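Ferulic acid decarboxylase 1 (Candida dubliniensis, PDB 4ZAD) catalyses the reversible, prenylated-FMN-dependent decarboxylation of aromatic acrylic acids such as ferulic, p-coumaric and cinnamic acid to the corresponding vinyl compounds. Local coordinates at residues A[101-104]-A[105-109]; A[221-224]-A[225-228]; A[350-353]-A[354-358]; A[377-381]-A[382-386]. All coordinates share one frame; numbering follows the deposited sequence.

Interaction 1 of 4, residues A[101-104]-A[105-109]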
loop_
_atom_site.group_PDB
_atom_site.type_symbol
_atom_site.label_atom_id
_atom_site.label_comp_id
_atom_site.label_asym_id
_atom_site.label_seq_id
_atom_site.Cartn_x
_atom_site.Cartn_y
_atom_site.Cartn_z
ATOM N N GLU A 101 -18.378 -2.170 11.140
ATOM C CA GLU A 101 -19.660 -2.267 11.826
ATOM C C GLU A 101 -20.774 -1.669 10.977
ATOM O O GLU A 101 -21.872 -2.247 10.914
ATOM C CB GLU A 101 -19.567 -1.635 13.230
ATOM C CG GLU A 101 -18.530 -2.385 14.078
ATOM C CD GLU A 101 -18.400 -1.917 15.531
ATOM O OE1 GLU A 101 -17.390 -1.240 15.874
ATOM O OE2 GLU A 101 -19.296 -2.271 16.335
ATOM N N ILE A 102 -20.486 -0.544 10.307
ATOM C CA ILE A 102 -21.412 0.044 9.320
ATOM C C ILE A 102 -21.816 -1.041 8.329
ATOM O O ILE A 102 -22.993 -1.200 8.049
ATOM C CB ILE A 102 -20.782 1.180 8.476
ATOM C CG1 ILE A 102 -20.386 2.394 9.341
ATOM C CG2 ILE A 102 -21.733 1.609 7.381
ATOM C CD1 ILE A 102 -19.347 3.321 8.680
ATOM N N ILE A 103 -20.832 -1.787 7.822
ATOM C CA ILE A 103 -21.093 -2.956 6.968
ATOM C C ILE A 103 -21.934 -4.006 7.692
ATOM O O ILE A 103 -22.848 -4.570 7.091
ATOM C CB ILE A 103 -19.786 -3.596 6.425
ATOM C CG1 ILE A 103 -19.039 -2.621 5.508
ATOM C CG2 ILE A 103 -20.078 -4.893 5.686
ATOM C CD1 ILE A 103 -17.713 -3.097 5.082
ATOM N N ASP A 104 -21.676 -4.271 8.976
ATOM C CA ASP A 104 -22.506 -5.308 9.661
ATOM C C ASP A 104 -23.948 -4.862 9.791
ATOM O O ASP A 104 -24.870 -5.676 9.714
ATOM C CB ASP A 104 -21.943 -5.769 11.033
ATOM C CG ASP A 104 -20.523 -6.363 10.930
ATOM O OD1 ASP A 104 -20.186 -6.921 9.851
ATOM O OD2 ASP A 104 -19.749 -6.226 11.926
ATOM N N PHE A 105 -24.138 -3.562 9.969
ATOM C CA PHE A 105 -25.476 -3.009 10.068
ATOM C C PHE A 105 -26.286 -3.197 8.765
ATOM O O PHE A 105 -27.462 -3.590 8.816
ATOM C CB PHE A 105 -25.398 -1.558 10.491
ATOM C CG PHE A 105 -26.741 -0.909 10.657
ATOM C CD1 PHE A 105 -27.549 -1.215 11.745
ATOM C CD2 PHE A 105 -27.204 0.010 9.716
ATOM C CE1 PHE A 105 -28.803 -0.601 11.902
ATOM C CE2 PHE A 105 -28.462 0.615 9.850
ATOM C CZ PHE A 105 -29.265 0.315 10.950
ATOM N N LEU A 106 -25.654 -2.938 7.614
ATOM C CA LEU A 106 -26.279 -3.141 6.310
ATOM C C LEU A 106 -26.549 -4.637 6.096
ATOM O O LEU A 106 -27.652 -5.031 5.795
ATOM C CB LEU A 106 -25.416 -2.584 5.186
ATOM C CG LEU A 106 -25.122 -1.079 5.135
ATOM C CD1 LEU A 106 -23.800 -0.793 4.378
ATOM C CD2 LEU A 106 -26.296 -0.205 4.562
ATOM N N VAL A 107 -25.545 -5.471 6.251
ATOM C CA VAL A 107 -25.759 -6.915 6.191
ATOM C C VAL A 107 -26.911 -7.357 7.106
ATOM O O VAL A 107 -27.802 -8.094 6.679
ATOM C CB VAL A 107 -24.439 -7.679 6.537
ATOM C CG1 VAL A 107 -24.695 -9.158 6.825
ATOM C CG2 VAL A 107 -23.422 -7.475 5.395
ATOM N N ALA A 108 -26.905 -6.873 8.344
ATOM C CA ALA A 108 -27.902 -7.269 9.340
ATOM C C ALA A 108 -29.309 -6.979 8.848
ATOM O O ALA A 108 -30.234 -7.757 9.105
ATOM C CB ALA A 108 -27.659 -6.565 10.630
ATOM N N ASN A 109 -29.458 -5.872 8.118
ATOM C CA ASN A 109 -30.775 -5.415 7.660
ATOM C C ASN A 109 -31.167 -5.856 6.223
ATOM O O ASN A 109 -32.185 -5.404 5.678
ATOM C CB ASN A 109 -30.879 -3.895 7.850
ATOM C CG ASN A 109 -31.142 -3.491 9.326
ATOM O OD1 ASN A 109 -32.297 -3.345 9.742
ATOM N ND2 ASN A 109 -30.070 -3.280 10.097
#

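Interaction 2 of 4, residues A[221-224]-A[225-228]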
loop_
_atom_site.group_PDB
_atom_site.type_symbol
_atom_site.label_atom_id
_atom_site.label_comp_id
_atom_site.label_asym_id
_atom_site.label_seq_id
_atom_site.Cartn_x
_atom_site.Cartn_y
_atom_site.Cartn_z
ATOM N N GLY A 221 -30.148 15.758 -3.192
ATOM C CA GLY A 221 -30.334 15.988 -1.762
ATOM C C GLY A 221 -31.402 15.105 -1.163
ATOM O O GLY A 221 -32.145 15.501 -0.291
ATOM N N VAL A 222 -31.473 13.881 -1.634
ATOM C CA VAL A 222 -32.436 12.917 -1.120
ATOM C C VAL A 222 -32.045 12.502 0.288
ATOM O O VAL A 222 -31.013 12.905 0.771
ATOM C CB VAL A 222 -32.463 11.654 -2.001
ATOM C CG1 VAL A 222 -32.637 12.047 -3.533
ATOM C CG2 VAL A 222 -31.229 10.845 -1.743
ATOM N N PRO A 223 -32.890 11.718 0.962
ATOM C CA PRO A 223 -32.538 11.178 2.255
ATOM C C PRO A 223 -31.238 10.413 2.189
ATOM O O PRO A 223 -31.121 9.472 1.397
ATOM C CB PRO A 223 -33.693 10.232 2.532
ATOM C CG PRO A 223 -34.807 10.891 1.874
ATOM C CD PRO A 223 -34.258 11.336 0.597
ATOM N N PRO A 224 -30.247 10.830 2.976
ATOM C CA PRO A 224 -28.930 10.213 2.962
ATOM C C PRO A 224 -28.923 8.673 3.006
ATOM O O PRO A 224 -28.056 8.079 2.410
ATOM C CB PRO A 224 -28.276 10.791 4.234
ATOM C CG PRO A 224 -28.795 12.151 4.265
ATOM C CD PRO A 224 -30.260 12.014 3.853
ATOM N N ALA A 225 -29.825 8.029 3.711
ATOM C CA ALA A 225 -29.865 6.563 3.652
ATOM C C ALA A 225 -30.267 6.126 2.240
ATOM O O ALA A 225 -29.777 5.116 1.751
ATOM C CB ALA A 225 -30.833 5.981 4.683
ATOM N N ALA A 226 -31.145 6.899 1.598
ATOM C CA ALA A 226 -31.596 6.600 0.228
ATOM C C ALA A 226 -30.452 6.712 -0.785
ATOM O O ALA A 226 -30.339 5.888 -1.699
ATOM C CB ALA A 226 -32.781 7.534 -0.197
ATOM N N ILE A 227 -29.605 7.731 -0.636
ATOM C CA ILE A 227 -28.515 7.906 -1.585
ATOM C C ILE A 227 -27.445 6.858 -1.283
ATOM O O ILE A 227 -26.802 6.368 -2.178
ATOM C CB ILE A 227 -27.949 9.395 -1.624
ATOM C CG1 ILE A 227 -27.211 9.683 -2.955
ATOM C CG2 ILE A 227 -27.003 9.683 -0.419
ATOM C CD1 ILE A 227 -28.135 9.870 -4.138
ATOM N N LEU A 228 -27.251 6.489 -0.031
ATOM C CA LEU A 228 -26.326 5.367 0.259
ATOM C C LEU A 228 -26.761 4.074 -0.520
ATOM O O LEU A 228 -26.034 3.520 -1.370
ATOM C CB LEU A 228 -26.246 5.125 1.780
ATOM C CG LEU A 228 -25.104 4.205 2.278
ATOM C CD1 LEU A 228 -24.542 4.618 3.662
ATOM C CD2 LEU A 228 -25.576 2.745 2.297
#

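Interaction 3 of 4, residues A[350-353]-A[354-358]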
loop_
_atom_site.group_PDB
_atom_site.type_symbol
_atom_site.label_atom_id
_atom_site.label_comp_id
_atom_site.label_asym_id
_atom_site.label_seq_id
_atom_site.Cartn_x
_atom_site.Cartn_y
_atom_site.Cartn_z
ATOM N N PRO A 350 -23.648 -21.818 1.513
ATOM C CA PRO A 350 -23.503 -22.893 2.518
ATOM C C PRO A 350 -22.061 -23.226 2.910
ATOM O O PRO A 350 -21.839 -23.634 4.027
ATOM C CB PRO A 350 -24.223 -24.109 1.882
ATOM C CG PRO A 350 -24.418 -23.775 0.436
ATOM C CD PRO A 350 -24.460 -22.248 0.355
ATOM N N VAL A 351 -21.108 -23.046 2.007
ATOM C CA VAL A 351 -19.690 -23.320 2.304
ATOM C C VAL A 351 -18.938 -22.066 2.769
ATOM O O VAL A 351 -18.297 -22.056 3.835
ATOM C CB VAL A 351 -18.973 -23.867 1.059
ATOM C CG1 VAL A 351 -17.496 -24.008 1.331
ATOM C CG2 VAL A 351 -19.585 -25.212 0.621
ATOM N N LEU A 352 -19.030 -21.024 1.938
ATOM C CA LEU A 352 -18.318 -19.748 2.120
ATOM C C LEU A 352 -18.734 -19.016 3.411
ATOM O O LEU A 352 -17.923 -18.338 4.020
ATOM C CB LEU A 352 -18.494 -18.854 0.852
ATOM C CG LEU A 352 -17.374 -18.830 -0.201
ATOM C CD1 LEU A 352 -16.633 -20.117 -0.169
ATOM C CD2 LEU A 352 -17.840 -18.527 -1.646
ATOM N N SER A 353 -19.963 -19.229 3.867
ATOM C CA SER A 353 -20.402 -18.672 5.152
ATOM C C SER A 353 -19.762 -19.274 6.370
ATOM O O SER A 353 -19.817 -18.667 7.421
ATOM C CB SER A 353 -21.907 -18.772 5.328
ATOM O OG SER A 353 -22.365 -20.127 5.298
ATOM N N LYS A 354 -19.166 -20.453 6.254
ATOM C CA LYS A 354 -18.490 -21.090 7.397
ATOM C C LYS A 354 -17.089 -20.522 7.654
ATOM O O LYS A 354 -16.601 -20.548 8.795
ATOM C CB LYS A 354 -18.343 -22.609 7.173
ATOM C CG LYS A 354 -19.641 -23.451 7.084
ATOM C CD LYS A 354 -19.279 -24.965 7.149
ATOM C CE LYS A 354 -19.941 -25.867 6.070
ATOM N NZ LYS A 354 -18.972 -26.901 5.496
ATOM N N ILE A 355 -16.435 -20.057 6.581
ATOM C CA ILE A 355 -15.029 -19.648 6.613
ATOM C C ILE A 355 -14.756 -18.173 6.407
ATOM O O ILE A 355 -13.704 -17.710 6.809
ATOM C CB ILE A 355 -14.183 -20.378 5.533
ATOM C CG1 ILE A 355 -14.716 -20.092 4.130
ATOM C CG2 ILE A 355 -14.086 -21.881 5.826
ATOM C CD1 ILE A 355 -13.913 -20.750 3.043
ATOM N N VAL A 356 -15.668 -17.437 5.773
ATOM C CA VAL A 356 -15.407 -16.029 5.454
ATOM C C VAL A 356 -15.846 -15.137 6.573
ATOM O O VAL A 356 -17.044 -15.009 6.833
ATOM C CB VAL A 356 -16.137 -15.544 4.194
ATOM C CG1 VAL A 356 -15.962 -14.004 4.042
ATOM C CG2 VAL A 356 -15.658 -16.277 2.974
ATOM N N GLU A 357 -14.892 -14.449 7.193
ATOM C CA GLU A 357 -15.203 -13.580 8.329
ATOM C C GLU A 357 -15.651 -12.189 7.938
ATOM O O GLU A 357 -16.456 -11.577 8.635
ATOM C CB GLU A 357 -14.002 -13.467 9.251
ATOM C CG GLU A 357 -13.930 -14.627 10.258
ATOM C CD GLU A 357 -12.696 -14.553 11.160
ATOM O OE1 GLU A 357 -12.331 -13.428 11.588
ATOM O OE2 GLU A 357 -12.093 -15.619 11.433
ATOM N N ASP A 358 -15.112 -11.685 6.832
ATOM C CA ASP A 358 -15.272 -10.284 6.424
ATOM C C ASP A 358 -14.705 -10.125 5.026
ATOM O O ASP A 358 -13.863 -10.913 4.605
ATOM C CB ASP A 358 -14.533 -9.350 7.383
ATOM C CG ASP A 358 -15.419 -8.790 8.492
ATOM O OD1 ASP A 358 -16.663 -8.704 8.338
ATOM O OD2 ASP A 358 -14.852 -8.412 9.534
#

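Interaction 4 of 4, residues A[377-381]-A[382-386]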
loop_
_atom_site.group_PDB
_atom_site.type_symbol
_atom_site.label_atom_id
_atom_site.label_comp_id
_atom_site.label_asym_id
_atom_site.label_seq_id
_atom_site.Cartn_x
_atom_site.Cartn_y
_atom_site.Cartn_z
ATOM N N HIS A 377 -9.121 -21.989 11.062
ATOM C CA HIS A 377 -9.611 -23.134 11.831
ATOM C C HIS A 377 -10.752 -23.847 11.128
ATOM O O HIS A 377 -10.744 -25.072 10.975
ATOM C CB HIS A 377 -10.084 -22.709 13.234
ATOM C CG HIS A 377 -8.965 -22.482 14.193
ATOM N ND1 HIS A 377 -8.388 -23.509 14.919
ATOM C CD2 HIS A 377 -8.275 -21.355 14.509
ATOM C CE1 HIS A 377 -7.410 -23.015 15.662
ATOM N NE2 HIS A 377 -7.315 -21.714 15.424
ATOM N N GLU A 378 -11.737 -23.076 10.704
ATOM C CA GLU A 378 -12.814 -23.627 9.915
ATOM C C GLU A 378 -12.326 -24.008 8.543
ATOM O O GLU A 378 -12.963 -24.827 7.910
ATOM C CB GLU A 378 -13.951 -22.618 9.773
ATOM C CG GLU A 378 -14.622 -22.280 11.060
ATOM C CD GLU A 378 -15.355 -23.448 11.665
ATOM O OE1 GLU A 378 -15.997 -24.229 10.915
ATOM O OE2 GLU A 378 -15.316 -23.551 12.905
ATOM N N LEU A 379 -11.239 -23.388 8.066
ATOM C CA LEU A 379 -10.685 -23.727 6.752
ATOM C C LEU A 379 -10.132 -25.146 6.718
ATOM O O LEU A 379 -10.260 -25.874 5.727
ATOM C CB LEU A 379 -9.600 -22.741 6.333
ATOM C CG LEU A 379 -9.060 -23.019 4.928
ATOM C CD1 LEU A 379 -10.230 -23.042 3.937
ATOM C CD2 LEU A 379 -7.941 -22.051 4.473
ATOM N N VAL A 380 -9.491 -25.547 7.798
ATOM C CA VAL A 380 -8.966 -26.921 7.879
ATOM C C VAL A 380 -10.098 -27.967 7.752
ATOM O O VAL A 380 -9.968 -28.944 6.995
ATOM C CB VAL A 380 -8.159 -27.152 9.166
ATOM C CG1 VAL A 380 -7.622 -28.565 9.198
ATOM C CG2 VAL A 380 -7.031 -26.107 9.254
ATOM N N LYS A 381 -11.199 -27.732 8.457
ATOM C CA LYS A 381 -12.321 -28.653 8.429
ATOM C C LYS A 381 -12.780 -28.987 6.993
ATOM O O LYS A 381 -13.116 -30.144 6.696
ATOM C CB LYS A 381 -13.485 -28.106 9.242
ATOM C CG LYS A 381 -13.190 -28.009 10.753
ATOM C CD LYS A 381 -14.331 -27.288 11.557
ATOM C CE LYS A 381 -13.808 -26.826 12.954
ATOM N NZ LYS A 381 -14.858 -26.261 13.893
ATOM N N LEU A 382 -12.769 -27.994 6.106
ATOM C CA LEU A 382 -13.165 -28.167 4.708
ATOM C C LEU A 382 -12.286 -29.124 3.928
ATOM O O LEU A 382 -12.705 -29.637 2.894
ATOM C CB LEU A 382 -13.146 -26.818 3.972
ATOM C CG LEU A 382 -14.202 -25.785 4.323
ATOM C CD1 LEU A 382 -14.057 -24.566 3.396
ATOM C CD2 LEU A 382 -15.543 -26.433 4.153
ATOM N N LYS A 383 -11.066 -29.349 4.402
ATOM C CA LYS A 383 -10.162 -30.306 3.762
ATOM C C LYS A 383 -10.037 -29.930 2.287
ATOM O O LYS A 383 -10.371 -30.706 1.385
ATOM C CB LYS A 383 -10.634 -31.773 3.969
ATOM C CG LYS A 383 -10.089 -32.422 5.283
ATOM C CD LYS A 383 -10.866 -33.713 5.705
ATOM C CE LYS A 383 -11.904 -33.433 6.842
ATOM N NZ LYS A 383 -13.064 -34.424 7.005
ATOM N N THR A 384 -9.559 -28.715 2.051
ATOM C CA THR A 384 -9.458 -28.203 0.701
ATOM C C THR A 384 -8.015 -27.752 0.420
ATOM O O THR A 384 -7.102 -28.048 1.193
ATOM C CB THR A 384 -10.469 -27.042 0.461
ATOM O OG1 THR A 384 -10.639 -26.842 -0.947
ATOM C CG2 THR A 384 -9.979 -25.725 1.143
ATOM N N ASN A 385 -7.833 -27.063 -0.711
ATOM C CA ASN A 385 -6.542 -26.482 -1.082
ATOM C C ASN A 385 -6.676 -25.105 -1.796
ATOM O O ASN A 385 -7.774 -24.639 -2.087
ATOM C CB ASN A 385 -5.708 -27.492 -1.893
ATOM C CG ASN A 385 -6.273 -27.778 -3.260
ATOM O OD1 ASN A 385 -6.944 -26.957 -3.848
ATOM N ND2 ASN A 385 -5.951 -28.944 -3.799
ATOM N N ALA A 386 -5.565 -24.448 -2.055
ATOM C CA ALA A 386 -5.608 -23.147 -2.703
ATOM C C ALA A 386 -6.425 -23.094 -4.038
ATOM O O ALA A 386 -7.314 -22.262 -4.185
ATOM C CB ALA A 386 -4.167 -22.636 -2.914
#

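Interaction 1 of 4, residues A[101-104]-A[105-109]
The last turns of the alpha-helix 99-108 bring Ile102 onto Leu106 and Ile103 onto Val107, each one helical turn apart, and four successive i to i+4 backbone bonds tie 101-104 to 105-108. The straightest runs from Val107 N to Ile103 O at 3.0 Å, with an N-H...O angle of 168°. Beside it the apolar branches meet loosely: Ile103 CG2 stands 4.2 Å from Val107 CG2, and Ile102 CG2 4.4 Å from Leu106 CD1. Branched aliphatic residues suit this flank because they fill a largely buried face without asking for polar partners.

At the C-terminal end the chemistry changes. Asn109, the first residue to leave helical geometry, folds its amide back so that ND2 donates to Phe105 O at 2.9 Å, almost straight (174°) and with the oxygen in the plane of the Asn109 amide. The backbone N of Asn109 reaches the same oxygen from the opposite face of the carbonyl, and two donors therefore grip it. The Phe105 ring, swung out with CG anti to the backbone N (chi1 -178°), has Asn109 ND2 3.5 Å above one face, offset toward the rim.

Ile103, Leu106 and Val107 pack on helix 334-347, whose Lys343 forms a salt bridge with Asp104 OD1, while Phe105, Leu106 and Asn109 touch Leu247 of helix 240-247, and Tyr243 of that same helix hydrogen-bonds Leu106 O.

Interaction 2 of 4, residues A[221-224]-A[225-228]
Pro223 and Pro224 lead the chain into a helix whose next residues, Ala225 and Ala226, pack close behind them. Ala225, first of the following segment, sets its small methyl against Ile244 of helix 240-247, and its backbone bonds to that of Ala6. Ala226 comes next: its methyl touches two neighbours of the loop, Pro223 CB at 3.9 Å and Val222 CG2 at 4.0 Å, both on the loop side. Alanine's single methyl suits so close an approach, and it also lies near Trp175, a residue that binds the prenylated FMN.

The turn being built here is the start of helix 224-230, entered from strand 214-220 of the Rift-related domain. Pro223 occupies the N-cap position and Pro224 the first turn, where a proline is well tolerated, because an N-H there has no helical carbonyl before it to bond. Pro223 O receives Ile227 N at 3.1 Å and, more weakly and at a poorer angle, Ala226 N.

Ile227 carries the main apolar contact. Its side chain crosses that of Val222 at about a right angle, with CB 3.6 Å from Val222 CG2, and CG1 lies anti to the backbone N (chi1 -158°), which leaves CG2 3.4 Å from Pro224 O. Beyond the loop the side chain of Ile227 packs on Met162 of strand 162-166 and on Tyr160, close to the bound flavin.

Leu228 closes the turn through its backbone, N donating to Pro224 O at 3.0 Å with the donor tilted 31° from the carbonyl plane, while its side chain heads for His90 and Leu91.

Interaction 3 of 4, residues A[350-353]-A[354-358]
A short, weakly bonded helical turn, 352-355, passes directly into edge strand 356-360 of the C-terminal domain, and the contact is local, joining Val351 and Leu352 to Lys354, Ile355 and Val356. Leu352 O is the hub: Val356 N donates to it at 3.0 Å nearly along the C=O axis, an i to i+4 bond, and Ile355 N adds a weak second one. One residue earlier, Lys354 N reaches Val351 O at 3.0 Å, but from well above the carbonyl plane (52° out of it). These last two are i to i+3, as in a 3-10-like turn.

The side chains follow the carbonyls. Val356, with CG2 anti to its own carbonyl carbon and beside its N, sets that methyl 3.2 Å from Leu352 O. Ile355 holds CG1 between N and carbonyl carbon (chi1 60°), and from there CD1 extends to within 4.3 Å of Leu352 CD1. Lys354 instead lies back over the loop, CE 3.6 Å from Pro350 O; a long aliphatic stem with a charged end suits this exposed place. Ser353 turns its hydroxyl to His349 O.

This is a helix-to-strand junction at the margin of a mixed sheet: Leu352 and Val356 pack on Ile346 of helix 334-347, Leu352 and Ile355 on helix 386-399, and Val356 also on Val372 and Ile374 of strand 369-374, with which the chain then pairs antiparallel.

Interaction 4 of 4, residues A[377-381]-A[382-386]
Leu379 and Leu382 meet at about a right angle, CD1 to CD1 at 4.2 Å, where helix 376-381 runs out. The side chain of Leu379 leaves with CG anti to the backbone N (chi1 -177°), and CD1 is thereby carried forward to the loop. There Leu379 CD1 also meets Thr384 CG2 at 3.9 Å, again with the side chains crossing at about a right angle. One leucine methyl thus touches two residues of the exit loop. Thr384 suits its place by offering a methyl to this apolar patch.

Leu382 reaches the patch from the last turn, its CB 3.5 Å from Leu379 O. Its N makes only a weak bond to Leu379 O. Lys383 N is held better, donating to Val380 O at 2.8 Å, although from above the carbonyl plane (50° out). Positive phi at Lys383 turns the chain out of the helix, and its side chain then bends beside the Lys381 carbonyl, Lys383 CE to Lys381 O 3.5 Å.

Lys381 runs back, extended beyond CG, to a salt bridge one turn earlier: NZ lies 2.9 Å from Glu378 OE2 and meets it from above the carboxylate plane. Opposite charges spaced i to i+3 suit this flank, where Lys381 is exposed and Glu378 lies partly covered by helix 352-355.

Leu379 and Thr384 pack on Phe481, Leu382 touches Lys354 and Ile355 of helix 352-355, and Asn385 N-caps helix 386-399 through its OD1 to Glu388 N.

All four are local contacts at or near helix ends, but their settings differ. Interaction 2 is wholly buried beside the flavin site and relies on apolar packing and backbone bonds; interactions 1 and 3 are partly buried, and interaction 4 lies at the surface, where a salt bridge joins the packing. Interactions 1 and 2 meet through Leu106 CD2 and Leu228 CD2, 3.8 Å apart. Interactions 1 and 3 share Lys343, which pairs with both Asp104 and Asp358, probably easing the closeness of the two carboxylates; Lys100 also bridges to Asp358 and makes a long, weak pair with Asp104. Interactions 3 and 4 belong to the C-terminal domain and touch directly, Ile355 CG2 lying 3.6 Å from Leu382 CD1.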